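Side-chain contacts in probable tRNA pseudouridine synthase D (Methanosarcina mazei, PDB 1Z2Z), which probably converts uridine-13 of transfer RNAs to pseudouridine, as a member of the TruD family of pseudouridine synthases: residues L282-E287 and G354-G359; R41-E46 and T92-I97. All coordinates share one frame; numbering follows the deposited sequence.

Contact 1. Residues L282-E287 and G354-G359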
ATOM      1  N   LEU A 282     -11.591  -0.943 -11.211  1.00 34.48           N
ATOM      2  CA  LEU A 282     -11.717   0.435 -10.768  1.00 35.45           C
ATOM      3  C   LEU A 282     -11.506   1.426 -11.910  1.00 38.41           C
ATOM      4  O   LEU A 282     -12.093   2.515 -11.921  1.00 38.80           O
ATOM      5  CB  LEU A 282     -10.708   0.716  -9.665  1.00 33.39           C
ATOM      6  CG  LEU A 282     -11.238   1.655  -8.585  1.00 35.67           C
ATOM      7  CD1 LEU A 282     -10.167   1.811  -7.513  1.00 38.41           C
ATOM      8  CD2 LEU A 282     -11.625   3.009  -9.177  1.00 35.68           C
ATOM      9  N   CYS A 283     -10.662   1.037 -12.865  1.00 40.23           N
ATOM     10  CA  CYS A 283     -10.334   1.855 -14.031  1.00 40.43           C
ATOM     11  C   CYS A 283     -11.472   1.840 -15.024  1.00 41.54           C
ATOM     12  O   CYS A 283     -12.007   2.885 -15.404  1.00 41.68           O
ATOM     13  CB  CYS A 283      -9.084   1.305 -14.722  1.00 40.52           C
ATOM     14  SG  CYS A 283      -7.544   1.497 -13.810  1.00 39.36           S
ATOM     15  N   ARG A 284     -11.817   0.633 -15.455  1.00 42.99           N
ATOM     16  CA  ARG A 284     -12.896   0.428 -16.408  1.00 43.38           C
ATOM     17  C   ARG A 284     -14.097   1.245 -15.938  1.00 44.60           C
ATOM     18  O   ARG A 284     -14.764   1.894 -16.735  1.00 46.35           O
ATOM     19  CB  ARG A 284     -13.249  -1.058 -16.470  1.00 41.56           C
ATOM     20  CG  ARG A 284     -13.610  -1.545 -17.850  1.00 42.18           C
ATOM     21  CD  ARG A 284     -12.431  -1.422 -18.803  1.00 43.02           C
ATOM     22  NE  ARG A 284     -11.426  -2.467 -18.617  1.00 43.51           N
ATOM     23  CZ  ARG A 284     -10.221  -2.449 -19.188  1.00 44.66           C
ATOM     24  NH1 ARG A 284      -9.875  -1.436 -19.974  1.00 44.66           N
ATOM     25  NH2 ARG A 284      -9.363  -3.442 -18.983  1.00 42.06           N
ATOM     26  N   ARG A 285     -14.359   1.232 -14.636  1.00 44.57           N
ATOM     27  CA  ARG A 285     -15.483   1.989 -14.111  1.00 45.53           C
ATOM     28  C   ARG A 285     -15.249   3.489 -14.221  1.00 45.57           C
ATOM     29  O   ARG A 285     -16.197   4.255 -14.391  1.00 46.33           O
ATOM     30  CB  ARG A 285     -15.755   1.609 -12.659  1.00 46.42           C
ATOM     31  CG  ARG A 285     -16.977   2.290 -12.063  1.00 45.96           C
ATOM     32  CD  ARG A 285     -17.497   1.485 -10.889  1.00 46.12           C
ATOM     33  NE  ARG A 285     -18.703   2.049 -10.296  1.00 45.21           N
ATOM     34  CZ  ARG A 285     -18.778   3.267  -9.776  1.00 44.72           C
ATOM     35  NH1 ARG A 285     -19.920   3.691  -9.254  1.00 44.59           N
ATOM     36  NH2 ARG A 285     -17.714   4.057  -9.780  1.00 44.80           N
ATOM     37  N   ILE A 286     -13.993   3.911 -14.109  1.00 45.89           N
ATOM     38  CA  ILE A 286     -13.658   5.326 -14.229  1.00 46.45           C
ATOM     39  C   ILE A 286     -13.786   5.705 -15.702  1.00 47.14           C
ATOM     40  O   ILE A 286     -14.043   6.860 -16.036  1.00 47.29           O
ATOM     41  CB  ILE A 286     -12.210   5.632 -13.753  1.00 45.78           C
ATOM     42  CG1 ILE A 286     -12.105   5.419 -12.240  1.00 46.67           C
ATOM     43  CG2 ILE A 286     -11.832   7.072 -14.106  1.00 44.38           C
ATOM     44  CD1 ILE A 286     -10.690   5.540 -11.672  1.00 43.97           C
ATOM     45  N   GLU A 287     -13.595   4.727 -16.580  1.00 46.81           N
ATOM     46  CA  GLU A 287     -13.721   4.985 -18.003  1.00 47.35           C
ATOM     47  C   GLU A 287     -15.190   5.046 -18.375  1.00 47.25           C
ATOM     48  O   GLU A 287     -15.599   5.890 -19.164  1.00 48.21           O
ATOM     49  CB  GLU A 287     -13.041   3.894 -18.820  1.00 48.57           C
ATOM     50  CG  GLU A 287     -11.538   3.871 -18.690  1.00 49.81           C
ATOM     51  CD  GLU A 287     -10.928   2.792 -19.542  1.00 49.89           C
ATOM     52  OE1 GLU A 287     -11.416   1.641 -19.484  1.00 51.48           O
ATOM     53  OE2 GLU A 287      -9.960   3.089 -20.266  1.00 50.88           O
ATOM     54  N   GLY A 354     -22.386  -3.552 -12.820  1.00 52.19           N
ATOM     55  CA  GLY A 354     -22.313  -4.997 -12.925  1.00 52.18           C
ATOM     56  C   GLY A 354     -21.725  -5.401 -14.261  1.00 52.11           C
ATOM     57  O   GLY A 354     -21.028  -6.411 -14.359  1.00 53.26           O
ATOM     58  N   GLU A 355     -22.010  -4.614 -15.291  1.00 51.31           N
ATOM     59  CA  GLU A 355     -21.482  -4.889 -16.615  1.00 51.69           C
ATOM     60  C   GLU A 355     -19.978  -4.711 -16.624  1.00 50.90           C
ATOM     61  O   GLU A 355     -19.258  -5.480 -17.255  1.00 52.22           O
ATOM     62  CB  GLU A 355     -22.095  -3.949 -17.648  1.00 52.95           C
ATOM     63  CG  GLU A 355     -23.482  -4.341 -18.096  1.00 54.14           C
ATOM     64  CD  GLU A 355     -23.993  -3.450 -19.204  1.00 56.59           C
ATOM     65  OE1 GLU A 355     -24.089  -2.219 -18.977  1.00 55.03           O
ATOM     66  OE2 GLU A 355     -24.302  -3.980 -20.303  1.00 58.62           O
ATOM     67  N   ILE A 356     -19.505  -3.686 -15.929  1.00 49.15           N
ATOM     68  CA  ILE A 356     -18.074  -3.424 -15.871  1.00 47.92           C
ATOM     69  C   ILE A 356     -17.352  -4.575 -15.193  1.00 49.11           C
ATOM     70  O   ILE A 356     -16.361  -5.093 -15.711  1.00 49.35           O
ATOM     71  CB  ILE A 356     -17.770  -2.139 -15.091  1.00 45.51           C
ATOM     72  CG1 ILE A 356     -18.432  -0.946 -15.789  1.00 43.85           C
ATOM     73  CG2 ILE A 356     -16.268  -1.963 -14.963  1.00 45.50           C
ATOM     74  CD1 ILE A 356     -18.315   0.367 -15.051  1.00 42.05           C
ATOM     75  N   GLU A 357     -17.866  -4.983 -14.036  1.00 50.04           N
ATOM     76  CA  GLU A 357     -17.256  -6.062 -13.274  1.00 49.77           C
ATOM     77  C   GLU A 357     -17.199  -7.336 -14.108  1.00 50.20           C
ATOM     78  O   GLU A 357     -16.150  -7.968 -14.225  1.00 50.16           O
ATOM     79  CB  GLU A 357     -18.039  -6.278 -11.968  1.00 49.48           C
ATOM     80  CG  GLU A 357     -18.243  -4.994 -11.142  1.00 47.14           C
ATOM     81  CD  GLU A 357     -18.715  -5.248  -9.711  1.00 46.74           C
ATOM     82  OE1 GLU A 357     -18.946  -4.257  -8.975  1.00 45.28           O
ATOM     83  OE2 GLU A 357     -18.847  -6.431  -9.323  1.00 45.97           O
ATOM     84  N   ASN A 358     -18.322  -7.704 -14.709  1.00 51.93           N
ATOM     85  CA  ASN A 358     -18.356  -8.909 -15.531  1.00 53.33           C
ATOM     86  C   ASN A 358     -17.522  -8.736 -16.802  1.00 52.62           C
ATOM     87  O   ASN A 358     -17.084  -9.712 -17.403  1.00 52.27           O
ATOM     88  CB  ASN A 358     -19.813  -9.267 -15.863  1.00 54.92           C
ATOM     89  CG  ASN A 358     -20.558  -9.841 -14.659  1.00 57.10           C
ATOM     90  OD1 ASN A 358     -20.314 -10.981 -14.250  1.00 58.62           O
ATOM     91  ND2 ASN A 358     -21.457  -9.049 -14.077  1.00 57.97           N
ATOM     92  N   GLY A 359     -17.287  -7.492 -17.195  1.00 52.87           N
ATOM     93  CA  GLY A 359     -16.491  -7.245 -18.382  1.00 53.64           C
ATOM     94  C   GLY A 359     -14.994  -7.339 -18.127  1.00 54.11           C
ATOM     95  O   GLY A 359     -14.194  -7.393 -19.065  1.00 53.54           O
TER

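Contact 2. Residues R41-E46 and T92-I97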
ATOM      1  N   ARG A  41      -4.768   7.140  21.005  1.00 28.79           N
ATOM      2  CA  ARG A  41      -4.771   6.750  22.412  1.00 28.54           C
ATOM      3  C   ARG A  41      -4.301   7.850  23.366  1.00 30.06           C
ATOM      4  O   ARG A  41      -3.664   8.818  22.958  1.00 31.48           O
ATOM      5  CB  ARG A  41      -3.917   5.507  22.596  1.00 26.72           C
ATOM      6  CG  ARG A  41      -2.598   5.604  21.883  1.00 27.17           C
ATOM      7  CD  ARG A  41      -1.505   5.147  22.789  1.00 26.19           C
ATOM      8  NE  ARG A  41      -1.508   3.709  22.942  1.00 25.41           N
ATOM      9  CZ  ARG A  41      -0.943   3.076  23.960  1.00 26.25           C
ATOM     10  NH1 ARG A  41      -0.978   1.747  24.008  1.00 26.69           N
ATOM     11  NH2 ARG A  41      -0.363   3.770  24.936  1.00 21.13           N
ATOM     12  N   GLU A  42      -4.625   7.684  24.640  1.00 30.79           N
ATOM     13  CA  GLU A  42      -4.255   8.634  25.674  1.00 32.13           C
ATOM     14  C   GLU A  42      -3.423   7.915  26.752  1.00 33.19           C
ATOM     15  O   GLU A  42      -3.612   6.721  26.991  1.00 32.85           O
ATOM     16  CB  GLU A  42      -5.524   9.220  26.278  1.00 31.55           C
ATOM     17  CG  GLU A  42      -5.320  10.135  27.461  1.00 34.51           C
ATOM     18  CD  GLU A  42      -4.741  11.476  27.076  1.00 35.63           C
ATOM     19  OE1 GLU A  42      -4.961  12.449  27.836  1.00 35.51           O
ATOM     20  OE2 GLU A  42      -4.066  11.555  26.023  1.00 36.11           O
ATOM     21  N   GLU A  43      -2.499   8.632  27.391  1.00 33.34           N
ATOM     22  CA  GLU A  43      -1.657   8.043  28.436  1.00 33.25           C
ATOM     23  C   GLU A  43      -1.892   8.751  29.755  1.00 34.60           C
ATOM     24  O   GLU A  43      -2.481   9.833  29.802  1.00 35.91           O
ATOM     25  CB  GLU A  43      -0.190   8.195  28.091  1.00 33.13           C
ATOM     26  CG  GLU A  43       0.079   8.329  26.624  1.00 33.94           C
ATOM     27  CD  GLU A  43      -0.312   7.092  25.872  1.00 34.68           C
ATOM     28  OE1 GLU A  43      -0.298   6.007  26.489  1.00 34.56           O
ATOM     29  OE2 GLU A  43      -0.608   7.202  24.669  1.00 35.26           O
ATOM     30  N   GLY A  44      -1.408   8.149  30.828  1.00 35.56           N
ATOM     31  CA  GLY A  44      -1.585   8.757  32.126  1.00 37.18           C
ATOM     32  C   GLY A  44      -0.265   9.135  32.766  1.00 38.05           C
ATOM     33  O   GLY A  44       0.667   9.578  32.092  1.00 37.39           O
ATOM     34  N   GLU A  45      -0.193   8.950  34.080  1.00 37.52           N
ATOM     35  CA  GLU A  45       1.003   9.265  34.832  1.00 36.93           C
ATOM     36  C   GLU A  45       1.580   8.011  35.481  1.00 36.70           C
ATOM     37  O   GLU A  45       2.626   8.069  36.125  1.00 37.62           O
ATOM     38  CB  GLU A  45       0.685  10.328  35.894  1.00 37.77           C
ATOM     39  CG  GLU A  45       0.169  11.657  35.324  1.00 40.14           C
ATOM     40  CD  GLU A  45       1.190  12.361  34.433  1.00 43.44           C
ATOM     41  OE1 GLU A  45       2.189  11.710  34.054  1.00 42.55           O
ATOM     42  OE2 GLU A  45       0.993  13.560  34.104  1.00 45.06           O
ATOM     43  N   GLU A  46       0.908   6.876  35.296  1.00 36.47           N
ATOM     44  CA  GLU A  46       1.355   5.607  35.877  1.00 35.75           C
ATOM     45  C   GLU A  46       1.447   4.490  34.847  1.00 33.48           C
ATOM     46  O   GLU A  46       0.920   4.615  33.753  1.00 32.63           O
ATOM     47  CB  GLU A  46       0.417   5.205  37.015  1.00 38.07           C
ATOM     48  CG  GLU A  46       0.702   5.968  38.302  1.00 44.76           C
ATOM     49  CD  GLU A  46      -0.542   6.277  39.115  1.00 47.59           C
ATOM     50  OE1 GLU A  46      -1.251   7.265  38.794  1.00 48.16           O
ATOM     51  OE2 GLU A  46      -0.817   5.522  40.075  1.00 49.92           O
ATOM     52  N   THR A  92       7.540  12.321  12.915  1.00 17.27           N
ATOM     53  CA  THR A  92       7.175  12.374  14.325  1.00 17.86           C
ATOM     54  C   THR A  92       6.154  11.249  14.603  1.00 19.86           C
ATOM     55  O   THR A  92       5.256  11.016  13.790  1.00 21.92           O
ATOM     56  CB  THR A  92       6.509  13.725  14.619  1.00 17.53           C
ATOM     57  OG1 THR A  92       7.402  14.780  14.247  1.00 22.64           O
ATOM     58  CG2 THR A  92       6.146  13.864  16.078  1.00 15.71           C
ATOM     59  N   GLN A  93       6.275  10.558  15.734  1.00 19.43           N
ATOM     60  CA  GLN A  93       5.340   9.483  16.068  1.00 18.39           C
ATOM     61  C   GLN A  93       5.408   9.140  17.547  1.00 20.63           C
ATOM     62  O   GLN A  93       6.338   9.543  18.242  1.00 18.91           O
ATOM     63  CB  GLN A  93       5.665   8.215  15.296  1.00 16.04           C
ATOM     64  CG  GLN A  93       6.910   7.526  15.792  1.00 16.23           C
ATOM     65  CD  GLN A  93       7.348   6.427  14.867  1.00 15.48           C
ATOM     66  OE1 GLN A  93       8.481   6.410  14.375  1.00 12.79           O
ATOM     67  NE2 GLN A  93       6.446   5.504  14.609  1.00 18.40           N
ATOM     68  N   LYS A  94       4.423   8.382  18.029  1.00 20.00           N
ATOM     69  CA  LYS A  94       4.408   7.993  19.431  1.00 17.64           C
ATOM     70  C   LYS A  94       5.000   6.584  19.576  1.00 16.65           C
ATOM     71  O   LYS A  94       4.797   5.729  18.722  1.00 15.76           O
ATOM     72  CB  LYS A  94       2.975   8.051  19.965  1.00 20.53           C
ATOM     73  CG  LYS A  94       2.773   7.376  21.315  1.00 21.13           C
ATOM     74  CD  LYS A  94       1.350   7.566  21.840  1.00 18.05           C
ATOM     75  CE  LYS A  94       1.069   9.030  22.128  1.00 21.41           C
ATOM     76  NZ  LYS A  94      -0.276   9.303  22.729  1.00 19.44           N
ATOM     77  N   ILE A  95       5.779   6.363  20.628  1.00 14.47           N
ATOM     78  CA  ILE A  95       6.368   5.057  20.861  1.00 13.68           C
ATOM     79  C   ILE A  95       6.283   4.723  22.340  1.00 13.41           C
ATOM     80  O   ILE A  95       5.920   5.570  23.169  1.00 14.13           O
ATOM     81  CB  ILE A  95       7.858   4.989  20.435  1.00 14.90           C
ATOM     82  CG1 ILE A  95       8.705   5.929  21.296  1.00 16.65           C
ATOM     83  CG2 ILE A  95       8.003   5.316  18.957  1.00 13.09           C
ATOM     84  CD1 ILE A  95      10.229   5.626  21.209  1.00 12.70           C
ATOM     85  N   SER A  96       6.589   3.485  22.684  1.00 11.50           N
ATOM     86  CA  SER A  96       6.560   3.114  24.087  1.00 13.14           C
ATOM     87  C   SER A  96       7.859   2.411  24.420  1.00 14.55           C
ATOM     88  O   SER A  96       8.440   1.711  23.583  1.00 13.95           O
ATOM     89  CB  SER A  96       5.370   2.204  24.401  1.00  9.80           C
ATOM     90  OG  SER A  96       5.575   0.912  23.859  1.00 11.65           O
ATOM     91  N   ILE A  97       8.310   2.616  25.651  1.00 15.30           N
ATOM     92  CA  ILE A  97       9.548   2.024  26.130  1.00 16.75           C
ATOM     93  C   ILE A  97       9.296   1.411  27.484  1.00 17.52           C
ATOM     94  O   ILE A  97       8.867   2.092  28.420  1.00 15.48           O
ATOM     95  CB  ILE A  97      10.653   3.082  26.284  1.00 18.54           C
ATOM     96  CG1 ILE A  97      10.812   3.881  24.979  1.00 18.65           C
ATOM     97  CG2 ILE A  97      11.949   2.394  26.665  1.00 20.16           C
ATOM     98  CD1 ILE A  97      11.849   4.983  25.049  1.00 19.48           C
TER

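Contact 1. Residues L282-E287 and G354-G359
Ile356 reaches across from helix 352-363 and packs with both of its branches against Arg284 and Arg285, on the last turn of helix 263-287. The two branches part company. Ile356 CG2 meets the base of Arg284 and is 3.5 Å from Arg284 CB. The longer branch has CG1 beside the backbone N (chi1 -61°) and an extended chi2, which carries its end to the backbone of Arg285. There Ile356 CD1 is 3.4 Å from Arg285 CA. The side chains of Arg285 and Ile356 run at about a right angle to each other. Ile356 meets the aliphatic bases of the two arginines and the backbone of Arg285; neither guanidinium group is among its close contacts. The contact packs the end of helix 263-287 against helix 352-363, within the TRUD region, with no hydrogen bond across it. The closest CA atoms, those of Arg285 and Ile356, are 6.3 Å apart.

The charged ends go to other partners. Arg285 has CG anti to the backbone N (chi1 -176°) and a chain extended to NE. Its guanidinium group pairs with Asp299 and bonds to the carbonyl of Pro291. The bent chain of Arg284 brings its NH2 to a salt bridge with Glu363, at the end of helix 352-363. Its NH1 forms a long, weak salt bridge with Glu287.

Contact 2. Residues R41-E46 and T92-I97
Lys94 points from strand 90-98 to the 41-46 loop and ends at Glu43. Lys94 NZ is 2.9 Å from Glu43 OE2, a salt bridge and hydrogen bond that uses the anti lone pair of that oxygen. The lysine chain leaves with CG anti to the backbone N (chi1 167°) and bends at chi3, and the two side chains come from opposite directions. Glu43 bends at chi2, and its other oxygen, OE1, meets Arg41 NH2 at 2.7 Å in a weak hydrogen bond within a salt bridge. The carboxylate carbon lies at the edge of the guanidinium group, in its plane. Nearer their backbones than the charged ends, the two cationic chains touch, Arg41 CD to Lys94 CD at 3.9 Å. Asp129 gives Arg41 a second acidic partner. The loop joins strands 33-39 and 49-57, which both pair with strand 90-98, so it bridges over the strand that carries Lys94. An alanine in place of Lys94 would probably leave OE2 of Glu43 without its cation and open a gap beside the CD of Arg41. One carboxylate thus serves two cations, one on each of its oxygens, and this salt-bridge network probably ties the loop to the sheet.

Overall arrangement
The two contacts lie on opposite sides of the chain's centre, with their own centres about 45 Å apart. They share no helix or strand. Contact 1 joins two helices of the TRUD region. Contact 2 joins a loop to a strand of the large mixed sheet. Both are small and mostly buried, although each stands well away from the centre of the chain. Their chemistry differs with their place. Between the helices the touching surface is apolar, and the arginine charges are paired beyond it. Between loop and strand the charges themselves meet, with little apolar contact besides. Neither contact lies at the predicted nucleophile, Asp86.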